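Local coordinates for protein ubiquinone biosynthesis accessory factor UbiJ (Escherichia coli, PDB 6H6O) that binds hydrophobic intermediates of ubiquinone biosynthesis through its SCP2 domain and is essential for the stability of the multi-enzyme Ubi complex, at residues T99-R103 / S104-E108. Residues are numbered along the deposited sequence; the frame is centred on the assembly and turned at random.
Sequences TALIR and SGELE
A Schellman motif closes helix 95-104 here and turns the chain straight into strand 107-111 of the SCP2 domain, bringing Leu107 back against Leu101 and Ile102 of the last helical turn. Gly105 makes the turn with a positive phi of 80°, and its N bonds to Ile102 O at 3.1 Å. The carbonyl of Leu101 is the hub. Leu107 N donates to Leu101 O at 3.2 Å, approaching from well above the carbonyl plane, while Glu106 N adds only a weak bond to the same oxygen. Ser104 N still makes the ordinary helical bond to Ala100 O. The Ser104 hydroxyl sits between its own backbone N and carbonyl carbon (chi1 68°), which turns it back over the last turn of the helix, near Leu101 O and Glu106 OE1, each a possible acceptor for its one proton.

Beside these bonds, Glu106 lays the flat face of its carboxylate over a leucine methyl, Leu101 CD2 standing 3.6 Å from Glu106 OE2 and about as far from CD and OE1. Lys91 NZ pairs with OE2 in a salt bridge. Leu107 CB lies 4.2 Å from Leu101 CB, while CG, anti to the backbone N (chi1 -180°), carries Leu107 CD2 across to Ile102 CG1 at 3.8 Å. A CA-H...O contact runs almost straight from Ile102 CA to Leu107 O, 3.5 Å away. One water bridges Ile102 O and Leu107 O, donating to both.

Leu101 packs on Val88, Lys91 and Leu92 of the preceding loop, and Leu107 reaches Leu98 on the helix and Ala84 on strand 80-84, the antiparallel neighbour to which Glu108 pairs through Ile83.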
loop_
_atom_site.group_PDB
_atom_site.type_symbol
_atom_site.label_atom_id
_atom_site.label_comp_id
_atom_site.label_asym_id
_atom_site.label_seq_id
_atom_site.Cartn_x
_atom_site.Cartn_y
_atom_site.Cartn_z
ATOM N N THR A 99 -19.916 -1.619 -10.254
ATOM C CA THR A 99 -21.365 -1.533 -10.031
ATOM C C THR A 99 -21.808 -2.544 -8.960
ATOM O O THR A 99 -22.590 -2.185 -8.077
ATOM C CB THR A 99 -22.154 -1.706 -11.358
ATOM O OG1 THR A 99 -21.525 -0.942 -12.386
ATOM C CG2 THR A 99 -23.602 -1.262 -11.237
ATOM N N ALA A 100 -21.290 -3.791 -9.031
ATOM C CA ALA A 100 -21.596 -4.843 -8.057
ATOM C C ALA A 100 -21.102 -4.447 -6.663
ATOM O O ALA A 100 -21.824 -4.659 -5.691
ATOM C CB ALA A 100 -20.981 -6.164 -8.488
ATOM N N LEU A 101 -19.900 -3.816 -6.575
ATOM C CA LEU A 101 -19.333 -3.372 -5.293
ATOM C C LEU A 101 -20.136 -2.243 -4.673
ATOM O O LEU A 101 -20.320 -2.223 -3.456
ATOM C CB LEU A 101 -17.848 -3.012 -5.420
ATOM C CG LEU A 101 -16.916 -4.222 -5.700
ATOM C CD1 LEU A 101 -15.588 -3.808 -6.214
ATOM C CD2 LEU A 101 -16.789 -5.161 -4.498
ATOM N N ILE A 102 -20.653 -1.326 -5.507
ATOM C CA ILE A 102 -21.502 -0.235 -5.026
ATOM C C ILE A 102 -22.842 -0.817 -4.538
ATOM O O ILE A 102 -23.286 -0.492 -3.433
ATOM C CB ILE A 102 -21.661 0.893 -6.081
ATOM C CG1 ILE A 102 -20.315 1.642 -6.268
ATOM C CG2 ILE A 102 -22.779 1.878 -5.674
ATOM C CD1 ILE A 102 -20.163 2.449 -7.623
ATOM N N ARG A 103 -23.448 -1.730 -5.338
ATOM C CA ARG A 103 -24.706 -2.396 -4.985
ATOM C C ARG A 103 -24.600 -3.183 -3.663
ATOM O O ARG A 103 -25.500 -3.099 -2.829
ATOM C CB ARG A 103 -25.170 -3.312 -6.135
ATOM C CG ARG A 103 -26.573 -3.876 -5.931
ATOM C CD ARG A 103 -27.011 -4.800 -7.056
ATOM N NE ARG A 103 -27.154 -4.103 -8.333
ATOM C CZ ARG A 103 -28.272 -3.528 -8.766
ATOM N NH1 ARG A 103 -28.291 -2.905 -9.934
ATOM N NH2 ARG A 103 -29.375 -3.557 -8.025
ATOM N N SER A 104 -23.492 -3.917 -3.458
ATOM C CA SER A 104 -23.312 -4.706 -2.241
ATOM C C SER A 104 -22.954 -3.863 -0.997
ATOM O O SER A 104 -22.966 -4.391 0.116
ATOM C CB SER A 104 -22.257 -5.788 -2.468
ATOM O OG SER A 104 -20.977 -5.198 -2.629
ATOM N N GLY A 105 -22.613 -2.595 -1.205
ATOM C CA GLY A 105 -22.210 -1.710 -0.115
ATOM C C GLY A 105 -20.762 -1.901 0.320
ATOM O O GLY A 105 -20.338 -1.344 1.338
ATOM N N GLU A 106 -19.983 -2.696 -0.444
ATOM C CA GLU A 106 -18.552 -2.914 -0.189
ATOM C C GLU A 106 -17.771 -1.630 -0.493
ATOM O O GLU A 106 -16.733 -1.372 0.114
ATOM C CB GLU A 106 -18.009 -4.066 -1.028
ATOM C CG GLU A 106 -18.404 -5.432 -0.503
ATOM C CD GLU A 106 -17.904 -6.579 -1.350
ATOM O OE1 GLU A 106 -18.719 -7.198 -2.072
ATOM O OE2 GLU A 106 -16.681 -6.836 -1.314
ATOM N N LEU A 107 -18.281 -0.823 -1.416
ATOM C CA LEU A 107 -17.707 0.468 -1.770
ATOM C C LEU A 107 -18.813 1.518 -1.691
ATOM O O LEU A 107 -19.838 1.360 -2.342
ATOM C CB LEU A 107 -17.104 0.445 -3.186
ATOM C CG LEU A 107 -16.467 1.761 -3.638
ATOM C CD1 LEU A 107 -14.979 1.767 -3.412
ATOM C CD2 LEU A 107 -16.738 2.016 -5.066
ATOM N N GLU A 108 -18.614 2.559 -0.884
ATOM C CA GLU A 108 -19.577 3.652 -0.747
ATOM C C GLU A 108 -19.050 4.833 -1.541
ATOM O O GLU A 108 -17.869 5.168 -1.437
ATOM C CB GLU A 108 -19.774 4.033 0.733
ATOM C CG GLU A 108 -20.861 5.067 0.961
ATOM C CD GLU A 108 -20.866 5.746 2.317
ATOM O OE1 GLU A 108 -20.591 5.068 3.333
ATOM O OE2 GLU A 108 -21.186 6.956 2.363
HETATM O O HOH W 1 -22.479 1.534 -1.912
#